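Local coordinates for glycosylation Associate Protein 3 (Streptococcus agalactiae serotype V, PDB 6OYC) that probably acts with its partners Gap1 and Gap2 in a complex of the accessory Sec system that serves glycosylation and secretion, at residues L168-D173 and I227-Q232; T248-D253 and N288-G293; N252-P257 and M306-N311. One frame throughout, in Å; residues are numbered along the deposited sequence.

Overall arrangement
All three contacts belong to one parallel five-stranded sheet and the loops that leave its strands. Interaction 1 is buried and joins two inner strands, 163-168 and 223-227, through a polar cluster of tyrosine, two carboxylates and a water where the chain turns into helices. Interaction 2 adds strand 289-291 as the outermost strand beside 248-251, with regular backbone bonds, a histidine-aspartate pair and a partly buried setting. Interaction 3 pairs irregular loops beyond the sheet, with sparse apolar contacts and no clear hydrogen bond across it. Asn-252 and Asp-253 are shared by interactions 2 and 3, and Tyr-229 O of interaction 1 probably accepts a hydrogen bond from Asn-252 ND2, so the three meet around one asparagine.

Interaction 1: L168-D173 and I227-Q232; sequences LVEKKD and IAYGTQ
With chi1 at 62°, Tyr-229 sends its ring out between its own backbone N and carbonyl carbon and across to Glu-170 and Asp-173, while Glu-170, bent at chi2 (-63°), runs past the ring in the opposite direction with its carboxylate plane perpendicular to it. Two bonds grip the phenol oxygen. Tyr-229 OH donates to Asp-173 OD2 over a short 2.5 Å; Asp-173 OD2 lies at the ring edge, uses its anti lone pair and belongs to a carboxylate nearly coplanar with the ring. Tyr-229 OH also accepts from Glu-170 N at 3.1 Å. A water on one ring face ties the two segments, donating to Glu-170 OE1 at 2.6 Å and to Leu-168 O at 3.0 Å, and accepting from Tyr-229 N. Glu-170 OE1 takes a further bond from Gly-233 N, and the start of helix 231-243 would probably stabilise its negative charge. This is the carboxyl-end side of a parallel sheet, where adjacent strands 163-168 and 223-227 each lead into a helix, N-capped by Glu-170 and Gly-230. Behind the polar knot, Leu-168 N bonds Ile-227 O at 2.9 Å; Leu-168 meanwhile packs on Ala-236 of helix 231-243 and on Val-193 of strand 191-193.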
ATOM      1  N   LEU C 168      -2.061   6.764 -13.176  1.00 42.33           N
ATOM      2  CA  LEU C 168      -2.144   6.702 -11.721  1.00 42.14           C
ATOM      3  C   LEU C 168      -1.158   5.642 -11.238  1.00 42.59           C
ATOM      4  O   LEU C 168      -1.331   4.452 -11.523  1.00 41.68           O
ATOM      5  CB  LEU C 168      -3.574   6.384 -11.292  1.00 39.83           C
ATOM      6  CG  LEU C 168      -4.550   7.514 -10.926  1.00 46.33           C
ATOM      7  CD1 LEU C 168      -4.443   8.683 -11.880  1.00 46.39           C
ATOM      8  CD2 LEU C 168      -5.996   7.010 -10.861  1.00 39.54           C
ATOM      9  N   VAL C 169      -0.118   6.064 -10.529  1.00 41.12           N
ATOM     10  CA  VAL C 169       0.962   5.179 -10.110  1.00 40.90           C
ATOM     11  C   VAL C 169       0.713   4.789  -8.655  1.00 44.74           C
ATOM     12  O   VAL C 169       0.540   5.662  -7.793  1.00 46.28           O
ATOM     13  CB  VAL C 169       2.333   5.858 -10.283  1.00 44.30           C
ATOM     14  CG1 VAL C 169       3.442   4.977  -9.747  1.00 44.53           C
ATOM     15  CG2 VAL C 169       2.578   6.213 -11.752  1.00 42.73           C
ATOM     16  N   GLU C 170       0.661   3.479  -8.382  1.00 42.09           N
ATOM     17  CA  GLU C 170       0.481   3.001  -7.016  1.00 44.38           C
ATOM     18  C   GLU C 170       1.565   3.597  -6.128  1.00 48.84           C
ATOM     19  O   GLU C 170       2.726   3.711  -6.534  1.00 48.97           O
ATOM     20  CB  GLU C 170       0.533   1.466  -6.955  1.00 42.51           C
ATOM     21  CG  GLU C 170      -0.501   0.717  -7.800  1.00 36.77           C
ATOM     22  CD  GLU C 170      -1.948   0.992  -7.382  1.00 40.57           C
ATOM     23  OE1 GLU C 170      -2.832   0.983  -8.263  1.00 38.45           O
ATOM     24  OE2 GLU C 170      -2.211   1.218  -6.176  1.00 41.81           O
ATOM     25  N   LYS C 171       1.163   4.006  -4.922  1.00 44.87           N
ATOM     26  CA  LYS C 171       2.062   4.732  -4.032  1.00 50.16           C
ATOM     27  C   LYS C 171       3.345   3.952  -3.791  1.00 53.72           C
ATOM     28  O   LYS C 171       4.447   4.505  -3.860  1.00 55.32           O
ATOM     29  CB  LYS C 171       1.358   5.037  -2.707  1.00 52.34           C
ATOM     30  CG  LYS C 171       2.190   5.858  -1.722  1.00 54.83           C
ATOM     31  CD  LYS C 171       2.527   5.022  -0.498  1.00 56.71           C
ATOM     32  CE  LYS C 171       3.424   5.776   0.480  1.00 60.62           C
ATOM     33  NZ  LYS C 171       4.035   4.854   1.489  1.00 55.45           N
ATOM     34  N   LYS C 172       3.221   2.654  -3.516  1.00 54.50           N
ATOM     35  CA  LYS C 172       4.410   1.851  -3.276  1.00 54.25           C
ATOM     36  C   LYS C 172       5.278   1.717  -4.518  1.00 56.06           C
ATOM     37  O   LYS C 172       6.477   1.450  -4.388  1.00 56.70           O
ATOM     38  CB  LYS C 172       4.005   0.485  -2.738  1.00 47.19           C
ATOM     39  CG  LYS C 172       3.156   0.588  -1.478  1.00 50.22           C
ATOM     40  CD  LYS C 172       2.634  -0.777  -1.116  1.00 46.11           C
ATOM     41  CE  LYS C 172       1.608  -0.758  -0.009  1.00 48.68           C
ATOM     42  NZ  LYS C 172       1.116  -2.169   0.185  1.00 48.02           N
ATOM     43  N   ASP C 173       4.715   1.921  -5.710  1.00 50.42           N
ATOM     44  CA  ASP C 173       5.519   1.922  -6.922  1.00 51.83           C
ATOM     45  C   ASP C 173       6.158   3.270  -7.199  1.00 57.08           C
ATOM     46  O   ASP C 173       7.178   3.319  -7.890  1.00 58.21           O
ATOM     47  CB  ASP C 173       4.683   1.558  -8.148  1.00 48.88           C
ATOM     48  CG  ASP C 173       4.298   0.107  -8.193  1.00 51.86           C
ATOM     49  OD1 ASP C 173       4.946  -0.727  -7.519  1.00 56.73           O
ATOM     50  OD2 ASP C 173       3.324  -0.192  -8.917  1.00 49.30           O
ATOM     51  N   ILE C 227      -5.533   6.328 -16.626  1.00 41.07           N
ATOM     52  CA  ILE C 227      -5.104   4.937 -16.754  1.00 38.46           C
ATOM     53  C   ILE C 227      -4.587   4.435 -15.410  1.00 42.85           C
ATOM     54  O   ILE C 227      -3.814   5.128 -14.731  1.00 41.48           O
ATOM     55  CB  ILE C 227      -4.003   4.791 -17.819  1.00 44.48           C
ATOM     56  CG1 ILE C 227      -4.467   5.354 -19.163  1.00 48.01           C
ATOM     57  CG2 ILE C 227      -3.550   3.339 -17.946  1.00 41.15           C
ATOM     58  CD1 ILE C 227      -3.489   6.341 -19.748  1.00 45.38           C
ATOM     59  N   ALA C 228      -4.979   3.212 -15.045  1.00 44.67           N
ATOM     60  CA  ALA C 228      -4.460   2.559 -13.849  1.00 40.87           C
ATOM     61  C   ALA C 228      -4.222   1.075 -14.114  1.00 40.57           C
ATOM     62  O   ALA C 228      -4.752   0.499 -15.066  1.00 40.17           O
ATOM     63  CB  ALA C 228      -5.408   2.731 -12.670  1.00 41.18           C
ATOM     64  N   TYR C 229      -3.418   0.461 -13.236  1.00 41.29           N
ATOM     65  CA  TYR C 229      -3.016  -0.939 -13.350  1.00 37.85           C
ATOM     66  C   TYR C 229      -3.082  -1.732 -12.044  1.00 40.68           C
ATOM     67  O   TYR C 229      -2.886  -2.953 -12.084  1.00 40.31           O
ATOM     68  CB  TYR C 229      -1.580  -1.030 -13.882  1.00 37.60           C
ATOM     69  CG  TYR C 229      -0.600  -0.374 -12.957  1.00 40.77           C
ATOM     70  CD1 TYR C 229      -0.328   0.991 -13.058  1.00 40.51           C
ATOM     71  CD2 TYR C 229       0.038  -1.104 -11.955  1.00 38.19           C
ATOM     72  CE1 TYR C 229       0.560   1.601 -12.204  1.00 39.88           C
ATOM     73  CE2 TYR C 229       0.923  -0.497 -11.092  1.00 39.62           C
ATOM     74  CZ  TYR C 229       1.184   0.856 -11.222  1.00 42.14           C
ATOM     75  OH  TYR C 229       2.066   1.468 -10.357  1.00 42.25           O
ATOM     76  N   GLY C 230      -3.297  -1.081 -10.892  1.00 39.85           N
ATOM     77  CA  GLY C 230      -3.351  -1.758  -9.613  1.00 36.81           C
ATOM     78  C   GLY C 230      -4.612  -1.369  -8.863  1.00 37.35           C
ATOM     79  O   GLY C 230      -5.403  -0.551  -9.333  1.00 36.96           O
ATOM     80  N   THR C 231      -4.760  -1.945  -7.664  1.00 35.22           N
ATOM     81  CA  THR C 231      -6.059  -1.938  -6.999  1.00 34.96           C
ATOM     82  C   THR C 231      -6.498  -0.522  -6.627  1.00 36.78           C
ATOM     83  O   THR C 231      -7.651  -0.140  -6.864  1.00 34.48           O
ATOM     84  CB  THR C 231      -6.036  -2.863  -5.766  1.00 36.46           C
ATOM     85  OG1 THR C 231      -5.031  -2.433  -4.847  1.00 37.67           O
ATOM     86  CG2 THR C 231      -5.723  -4.302  -6.167  1.00 34.04           C
ATOM     87  N   GLN C 232      -5.599   0.284  -6.055  1.00 35.29           N
ATOM     88  CA  GLN C 232      -6.016   1.619  -5.628  1.00 35.05           C
ATOM     89  C   GLN C 232      -6.175   2.574  -6.810  1.00 38.82           C
ATOM     90  O   GLN C 232      -7.078   3.420  -6.805  1.00 35.62           O
ATOM     91  CB  GLN C 232      -5.033   2.185  -4.606  1.00 37.26           C
ATOM     92  CG  GLN C 232      -5.187   1.583  -3.190  1.00 39.77           C
ATOM     93  CD  GLN C 232      -6.557   1.844  -2.582  1.00 40.44           C
ATOM     94  OE1 GLN C 232      -7.068   2.955  -2.659  1.00 42.10           O
ATOM     95  NE2 GLN C 232      -7.160   0.818  -1.984  1.00 40.23           N
TER
HETATM   96  O   HOH W   1      -2.778   1.963 -10.688  1.00 37.68           O

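Interaction 2: T248-D253 and N288-G293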
ATOM      1  N   THR C 248     -12.146   9.550 -19.771  1.00 46.54           N
ATOM      2  CA  THR C 248     -12.275   8.108 -19.919  1.00 47.89           C
ATOM      3  C   THR C 248     -11.306   7.434 -18.958  1.00 47.10           C
ATOM      4  O   THR C 248     -10.133   7.823 -18.866  1.00 43.59           O
ATOM      5  CB  THR C 248     -11.998   7.649 -21.354  1.00 50.41           C
ATOM      6  OG1 THR C 248     -12.924   8.277 -22.245  1.00 56.63           O
ATOM      7  CG2 THR C 248     -12.199   6.143 -21.462  1.00 50.58           C
ATOM      8  N   ALA C 249     -11.807   6.452 -18.227  1.00 43.58           N
ATOM      9  CA  ALA C 249     -10.990   5.648 -17.337  1.00 43.24           C
ATOM     10  C   ALA C 249     -10.574   4.377 -18.058  1.00 41.73           C
ATOM     11  O   ALA C 249     -11.391   3.739 -18.730  1.00 41.85           O
ATOM     12  CB  ALA C 249     -11.753   5.300 -16.055  1.00 39.76           C
ATOM     13  N   TYR C 250      -9.305   4.010 -17.916  1.00 41.52           N
ATOM     14  CA  TYR C 250      -8.804   2.722 -18.391  1.00 37.59           C
ATOM     15  C   TYR C 250      -8.269   1.957 -17.188  1.00 40.98           C
ATOM     16  O   TYR C 250      -7.305   2.394 -16.546  1.00 40.60           O
ATOM     17  CB  TYR C 250      -7.744   2.915 -19.474  1.00 41.18           C
ATOM     18  CG  TYR C 250      -8.340   3.549 -20.720  1.00 48.40           C
ATOM     19  CD1 TYR C 250      -8.438   4.933 -20.838  1.00 46.34           C
ATOM     20  CD2 TYR C 250      -8.842   2.764 -21.756  1.00 47.06           C
ATOM     21  CE1 TYR C 250      -8.994   5.515 -21.957  1.00 48.29           C
ATOM     22  CE2 TYR C 250      -9.407   3.339 -22.875  1.00 49.70           C
ATOM     23  CZ  TYR C 250      -9.477   4.711 -22.968  1.00 50.28           C
ATOM     24  OH  TYR C 250     -10.025   5.288 -24.080  1.00 60.04           O
ATOM     25  N   ILE C 251      -8.920   0.837 -16.867  1.00 38.62           N
ATOM     26  CA  ILE C 251      -8.544  -0.017 -15.747  1.00 39.63           C
ATOM     27  C   ILE C 251      -8.351  -1.441 -16.249  1.00 39.32           C
ATOM     28  O   ILE C 251      -8.981  -1.862 -17.224  1.00 39.82           O
ATOM     29  CB  ILE C 251      -9.601   0.010 -14.620  1.00 39.72           C
ATOM     30  CG1 ILE C 251     -10.919  -0.611 -15.103  1.00 37.27           C
ATOM     31  CG2 ILE C 251      -9.797   1.419 -14.109  1.00 38.87           C
ATOM     32  CD1 ILE C 251     -11.876  -0.906 -13.992  1.00 34.20           C
ATOM     33  N   ASN C 252      -7.476  -2.189 -15.573  1.00 37.90           N
ATOM     34  CA  ASN C 252      -7.224  -3.581 -15.927  1.00 36.65           C
ATOM     35  C   ASN C 252      -7.910  -4.582 -14.994  1.00 35.81           C
ATOM     36  O   ASN C 252      -7.549  -5.764 -15.006  1.00 32.04           O
ATOM     37  CB  ASN C 252      -5.715  -3.852 -15.979  1.00 36.46           C
ATOM     38  CG  ASN C 252      -5.048  -3.710 -14.630  1.00 37.43           C
ATOM     39  OD1 ASN C 252      -5.700  -3.426 -13.624  1.00 36.68           O
ATOM     40  ND2 ASN C 252      -3.732  -3.917 -14.596  1.00 34.52           N
ATOM     41  N   ASP C 253      -8.864  -4.132 -14.169  1.00 35.51           N
ATOM     42  CA  ASP C 253      -9.716  -5.019 -13.378  1.00 35.09           C
ATOM     43  C   ASP C 253      -8.945  -5.774 -12.286  1.00 36.51           C
ATOM     44  O   ASP C 253      -9.350  -6.858 -11.870  1.00 33.82           O
ATOM     45  CB  ASP C 253     -10.469  -6.011 -14.276  1.00 36.03           C
ATOM     46  CG  ASP C 253     -11.365  -5.316 -15.311  1.00 40.08           C
ATOM     47  OD1 ASP C 253     -12.037  -4.324 -14.964  1.00 42.78           O
ATOM     48  OD2 ASP C 253     -11.400  -5.761 -16.474  1.00 42.05           O
ATOM     49  N   ASN C 288     -18.038   5.465 -19.480  1.00 45.30           N
ATOM     50  CA  ASN C 288     -16.702   6.047 -19.602  1.00 46.26           C
ATOM     51  C   ASN C 288     -15.636   5.278 -18.822  1.00 48.36           C
ATOM     52  O   ASN C 288     -14.534   5.803 -18.616  1.00 46.04           O
ATOM     53  CB  ASN C 288     -16.691   7.527 -19.183  1.00 47.10           C
ATOM     54  CG  ASN C 288     -17.222   7.757 -17.781  1.00 49.48           C
ATOM     55  OD1 ASN C 288     -18.021   6.979 -17.259  1.00 50.52           O
ATOM     56  ND2 ASN C 288     -16.788   8.852 -17.170  1.00 48.67           N
ATOM     57  N   VAL C 289     -15.925   4.051 -18.390  1.00 43.21           N
ATOM     58  CA  VAL C 289     -14.905   3.162 -17.851  1.00 42.97           C
ATOM     59  C   VAL C 289     -14.659   2.062 -18.870  1.00 41.82           C
ATOM     60  O   VAL C 289     -15.559   1.268 -19.166  1.00 43.56           O
ATOM     61  CB  VAL C 289     -15.305   2.570 -16.490  1.00 44.00           C
ATOM     62  CG1 VAL C 289     -14.319   1.481 -16.098  1.00 41.65           C
ATOM     63  CG2 VAL C 289     -15.368   3.662 -15.417  1.00 39.39           C
ATOM     64  N   LYS C 290     -13.444   2.019 -19.402  1.00 39.19           N
ATOM     65  CA  LYS C 290     -13.005   0.970 -20.305  1.00 39.47           C
ATOM     66  C   LYS C 290     -12.089  -0.005 -19.565  1.00 41.20           C
ATOM     67  O   LYS C 290     -11.374   0.371 -18.631  1.00 44.67           O
ATOM     68  CB  LYS C 290     -12.265   1.574 -21.504  1.00 44.18           C
ATOM     69  CG  LYS C 290     -13.103   2.564 -22.333  1.00 51.78           C
ATOM     70  CD  LYS C 290     -14.440   1.963 -22.769  1.00 50.59           C
ATOM     71  CE  LYS C 290     -15.399   3.033 -23.318  1.00 57.02           C
ATOM     72  NZ  LYS C 290     -16.838   2.713 -23.012  1.00 54.14           N
ATOM     73  N   HIS C 291     -12.092  -1.257 -20.007  1.00 37.70           N
ATOM     74  CA  HIS C 291     -11.357  -2.336 -19.354  1.00 38.91           C
ATOM     75  C   HIS C 291     -10.342  -2.937 -20.314  1.00 39.43           C
ATOM     76  O   HIS C 291     -10.688  -3.298 -21.439  1.00 42.39           O
ATOM     77  CB  HIS C 291     -12.319  -3.420 -18.877  1.00 37.84           C
ATOM     78  CG  HIS C 291     -13.488  -2.885 -18.118  1.00 42.90           C
ATOM     79  ND1 HIS C 291     -13.610  -3.019 -16.750  1.00 44.58           N
ATOM     80  CD2 HIS C 291     -14.582  -2.205 -18.533  1.00 37.74           C
ATOM     81  CE1 HIS C 291     -14.737  -2.453 -16.357  1.00 44.51           C
ATOM     82  NE2 HIS C 291     -15.340  -1.945 -17.419  1.00 45.19           N
ATOM     83  N   TYR C 292      -9.102  -3.069 -19.868  1.00 39.44           N
ATOM     84  CA  TYR C 292      -8.063  -3.680 -20.683  1.00 40.90           C
ATOM     85  C   TYR C 292      -7.361  -4.772 -19.882  1.00 40.27           C
ATOM     86  O   TYR C 292      -7.515  -4.874 -18.664  1.00 39.72           O
ATOM     87  CB  TYR C 292      -7.054  -2.631 -21.162  1.00 42.16           C
ATOM     88  CG  TYR C 292      -6.161  -2.088 -20.069  1.00 44.06           C
ATOM     89  CD1 TYR C 292      -6.620  -1.106 -19.181  1.00 40.54           C
ATOM     90  CD2 TYR C 292      -4.856  -2.559 -19.917  1.00 41.78           C
ATOM     91  CE1 TYR C 292      -5.790  -0.609 -18.182  1.00 38.69           C
ATOM     92  CE2 TYR C 292      -4.038  -2.082 -18.935  1.00 41.79           C
ATOM     93  CZ  TYR C 292      -4.499  -1.110 -18.061  1.00 42.44           C
ATOM     94  OH  TYR C 292      -3.651  -0.642 -17.070  1.00 39.57           O
ATOM     95  N   GLY C 293      -6.582  -5.596 -20.575  1.00 40.28           N
ATOM     96  CA  GLY C 293      -5.695  -6.544 -19.918  1.00 38.85           C
ATOM     97  C   GLY C 293      -6.251  -7.952 -19.872  1.00 38.93           C
ATOM     98  O   GLY C 293      -7.283  -8.278 -20.453  1.00 41.13           O
TER
HETATM   99  O   HOH W   2      -6.132  -7.271 -16.613  1.00 36.53           O
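Ala-249 and Val-289, Tyr-250 and Lys-290, and Ile-251 and His-291 form successive pairs of a parallel ladder, and the edge of the sheet is laid down by four nearly straight backbone bonds: Ala-249 N to Asn-288 O, Lys-290 N to Ala-249 O, Ile-251 N to Lys-290 O and Tyr-292 N to Ile-251 O. The strand axes diverge by 27°, the twist expected of such a pair. Where the ladder ends, Tyr-292 shows how a side chain can carry it further. With chi1 at 71° its CB leads the ring back over the neighbouring strand. CD1 then comes to 3.2 Å from Ile-251 O, and CE1 lies 3.3 Å from Ile-251 C. Farther out, one ring face receives Asn-252 CB in a CH-pi contact, 3.8 Å from the centroid of the Tyr-292 ring and displaced toward its rim. The hydroxyl finally passes beyond strand 248-251 to bond Ala-228 O, so that a single residue links the ends of three neighbouring strands. His-291 lies on the face shared with Ile-251: its CB is 3.5 Å from Asp-253 OD2, and ND1 donates to Asp-253 OD1 at 2.7 Å. The carboxylate oxygen uses its syn lone pair and sits in the imidazole plane; the bond is almost linear at 171°. On the Ala-249 and Ile-251 face, Ile-251 CD1 rests 4.0 Å from Val-289 CG1, and helix 231-243 covers these residues. Strand 223-227, helix 231-243 and strand 248-251 make a beta-alpha-beta crossover, and adding strand 289-291 beside it gives the parallel sheet typical of alpha/beta folds.

Interaction 3: N252-P257 and M306-N311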
ATOM      1  N   ASN C 252      -7.476  -2.189 -15.573  1.00 37.90           N
ATOM      2  CA  ASN C 252      -7.224  -3.581 -15.927  1.00 36.65           C
ATOM      3  C   ASN C 252      -7.910  -4.582 -14.994  1.00 35.81           C
ATOM      4  O   ASN C 252      -7.549  -5.764 -15.006  1.00 32.04           O
ATOM      5  CB  ASN C 252      -5.715  -3.852 -15.979  1.00 36.46           C
ATOM      6  CG  ASN C 252      -5.048  -3.710 -14.630  1.00 37.43           C
ATOM      7  OD1 ASN C 252      -5.700  -3.426 -13.624  1.00 36.68           O
ATOM      8  ND2 ASN C 252      -3.732  -3.917 -14.596  1.00 34.52           N
ATOM      9  N   ASP C 253      -8.864  -4.132 -14.169  1.00 35.51           N
ATOM     10  CA  ASP C 253      -9.716  -5.019 -13.378  1.00 35.09           C
ATOM     11  C   ASP C 253      -8.945  -5.774 -12.286  1.00 36.51           C
ATOM     12  O   ASP C 253      -9.350  -6.858 -11.870  1.00 33.82           O
ATOM     13  CB  ASP C 253     -10.469  -6.011 -14.276  1.00 36.03           C
ATOM     14  CG  ASP C 253     -11.365  -5.316 -15.311  1.00 40.08           C
ATOM     15  OD1 ASP C 253     -12.037  -4.324 -14.964  1.00 42.78           O
ATOM     16  OD2 ASP C 253     -11.400  -5.761 -16.474  1.00 42.05           O
ATOM     17  N   CYS C 254      -7.834  -5.232 -11.806  1.00 34.62           N
ATOM     18  CA  CYS C 254      -7.142  -5.794 -10.654  1.00 35.13           C
ATOM     19  C   CYS C 254      -7.633  -5.081  -9.400  1.00 38.08           C
ATOM     20  O   CYS C 254      -7.403  -3.873  -9.235  1.00 36.56           O
ATOM     21  CB  CYS C 254      -5.628  -5.652 -10.799  1.00 33.52           C
ATOM     22  SG  CYS C 254      -4.962  -6.693 -12.096  1.00 40.44           S
ATOM     23  N   PHE C 255      -8.301  -5.826  -8.522  1.00 35.01           N
ATOM     24  CA  PHE C 255      -9.015  -5.248  -7.398  1.00 36.02           C
ATOM     25  C   PHE C 255      -8.820  -6.087  -6.141  1.00 33.79           C
ATOM     26  O   PHE C 255      -8.669  -7.309  -6.202  1.00 34.61           O
ATOM     27  CB  PHE C 255     -10.513  -5.140  -7.705  1.00 35.52           C
ATOM     28  CG  PHE C 255     -10.870  -4.026  -8.660  1.00 37.63           C
ATOM     29  CD1 PHE C 255     -10.593  -2.697  -8.340  1.00 38.05           C
ATOM     30  CD2 PHE C 255     -11.511  -4.307  -9.860  1.00 32.38           C
ATOM     31  CE1 PHE C 255     -10.944  -1.676  -9.199  1.00 39.12           C
ATOM     32  CE2 PHE C 255     -11.857  -3.294 -10.738  1.00 37.52           C
ATOM     33  CZ  PHE C 255     -11.575  -1.972 -10.412  1.00 41.45           C
ATOM     34  N   ALA C 256      -8.829  -5.416  -5.003  1.00 33.76           N
ATOM     35  CA  ALA C 256      -9.112  -6.051  -3.726  1.00 35.73           C
ATOM     36  C   ALA C 256     -10.605  -5.991  -3.469  1.00 35.80           C
ATOM     37  O   ALA C 256     -11.330  -5.295  -4.178  1.00 35.48           O
ATOM     38  CB  ALA C 256      -8.332  -5.350  -2.621  1.00 37.61           C
ATOM     39  N   PRO C 257     -11.118  -6.719  -2.475  1.00 35.60           N
ATOM     40  CA  PRO C 257     -12.549  -6.604  -2.174  1.00 35.00           C
ATOM     41  C   PRO C 257     -12.898  -5.172  -1.795  1.00 37.22           C
ATOM     42  O   PRO C 257     -12.039  -4.399  -1.361  1.00 34.36           O
ATOM     43  CB  PRO C 257     -12.742  -7.568  -0.999  1.00 33.50           C
ATOM     44  CG  PRO C 257     -11.655  -8.579  -1.177  1.00 30.99           C
ATOM     45  CD  PRO C 257     -10.487  -7.780  -1.666  1.00 36.70           C
ATOM     46  N   MET C 306      -5.542  -9.049  -7.211  1.00 30.31           N
ATOM     47  CA  MET C 306      -4.740  -8.102  -6.432  1.00 27.75           C
ATOM     48  C   MET C 306      -3.285  -8.531  -6.253  1.00 30.59           C
ATOM     49  O   MET C 306      -2.482  -7.735  -5.754  1.00 29.85           O
ATOM     50  CB  MET C 306      -5.361  -7.880  -5.047  1.00 33.17           C
ATOM     51  CG  MET C 306      -5.086  -9.018  -4.015  1.00 30.06           C
ATOM     52  SD  MET C 306      -5.930 -10.553  -4.471  1.00 36.30           S
ATOM     53  CE  MET C 306      -7.640 -10.089  -4.282  1.00 33.76           C
ATOM     54  N   ILE C 307      -2.909  -9.758  -6.616  1.00 32.70           N
ATOM     55  CA  ILE C 307      -1.507 -10.167  -6.553  1.00 35.54           C
ATOM     56  C   ILE C 307      -0.881 -10.305  -7.932  1.00 36.02           C
ATOM     57  O   ILE C 307       0.334 -10.537  -8.028  1.00 36.59           O
ATOM     58  CB  ILE C 307      -1.321 -11.464  -5.741  1.00 32.20           C
ATOM     59  CG1 ILE C 307      -1.865 -12.659  -6.499  1.00 30.61           C
ATOM     60  CG2 ILE C 307      -2.004 -11.350  -4.374  1.00 33.61           C
ATOM     61  CD1 ILE C 307      -2.072 -13.900  -5.639  1.00 33.48           C
ATOM     62  N   LEU C 308      -1.660 -10.156  -9.000  1.00 30.45           N
ATOM     63  CA  LEU C 308      -1.087 -10.122 -10.339  1.00 33.04           C
ATOM     64  C   LEU C 308      -0.121  -8.949 -10.489  1.00 35.54           C
ATOM     65  O   LEU C 308      -0.304  -7.885  -9.894  1.00 34.87           O
ATOM     66  CB  LEU C 308      -2.196  -9.995 -11.386  1.00 31.99           C
ATOM     67  CG  LEU C 308      -3.232 -11.121 -11.417  1.00 31.74           C
ATOM     68  CD1 LEU C 308      -4.292 -10.854 -12.475  1.00 28.56           C
ATOM     69  CD2 LEU C 308      -2.539 -12.436 -11.664  1.00 25.08           C
ATOM     70  N   SER C 309       0.906  -9.136 -11.322  1.00 36.06           N
ATOM     71  CA  SER C 309       1.749  -8.015 -11.753  1.00 38.62           C
ATOM     72  C   SER C 309       1.006  -7.254 -12.850  1.00 39.60           C
ATOM     73  O   SER C 309       1.344  -7.300 -14.037  1.00 36.40           O
ATOM     74  CB  SER C 309       3.110  -8.502 -12.237  1.00 41.09           C
ATOM     75  OG  SER C 309       3.712  -9.365 -11.287  1.00 40.71           O
ATOM     76  N   GLY C 310      -0.045  -6.549 -12.420  1.00 36.32           N
ATOM     77  CA  GLY C 310      -0.927  -5.866 -13.344  1.00 38.40           C
ATOM     78  C   GLY C 310      -0.259  -4.782 -14.164  1.00 40.67           C
ATOM     79  O   GLY C 310      -0.727  -4.484 -15.269  1.00 40.08           O
ATOM     80  N   ASN C 311       0.823  -4.193 -13.657  1.00 42.65           N
ATOM     81  CA  ASN C 311       1.563  -3.199 -14.429  1.00 44.97           C
ATOM     82  C   ASN C 311       2.021  -3.770 -15.764  1.00 49.51           C
ATOM     83  O   ASN C 311       2.029  -3.065 -16.782  1.00 48.75           O
ATOM     84  CB  ASN C 311       2.757  -2.702 -13.620  1.00 48.28           C
ATOM     85  CG  ASN C 311       3.833  -3.750 -13.478  1.00 55.09           C
ATOM     86  OD1 ASN C 311       4.934  -3.601 -13.999  1.00 70.43           O
ATOM     87  ND2 ASN C 311       3.514  -4.830 -12.783  1.00 62.73           N
TER
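Phe-255 and Met-306 bring their CA atoms to 5.2 Å, yet this is a contact of two irregular loops with no clear backbone bond between them. The loop 306-311 is shaped by an inverse gamma turn centred on Ser-309, closed by a weak bond from Gly-310 N to Leu-308 O, and it passes directly into a 3-10 segment. Met-306 takes much of the contact. Doubly bent, at chi2 (-68°) and chi3 (-67°), its chain curls round the carbonyl of the loop opposite: CB lies 3.6 Å from Phe-255 O, and the terminal CE returns to 3.5 Å from the same Phe-255 O. The Phe-255 ring turns the other way, to meet Trp-280 edge-to-face and to lie against helix 231-243, leaving its main chain for Met-306. Deeper in, the thiol of Cys-254 points into the curve of the second loop. Its SG stands 4.2 Å from Leu-308 CD1 and 4.3 Å from Gly-310 CA, the glycine letting the main chain approach without a side chain between. Gly-310 O lies 3.1 Å from Asn-252 ND2, an amide nitrogen whose firmer partner is Tyr-229 O. The other end of that amide, which also accepts from Asn-234 ND2, makes a weak Asx turn: Cys-254 N reaches Asn-252 OD1 at 3.3 Å.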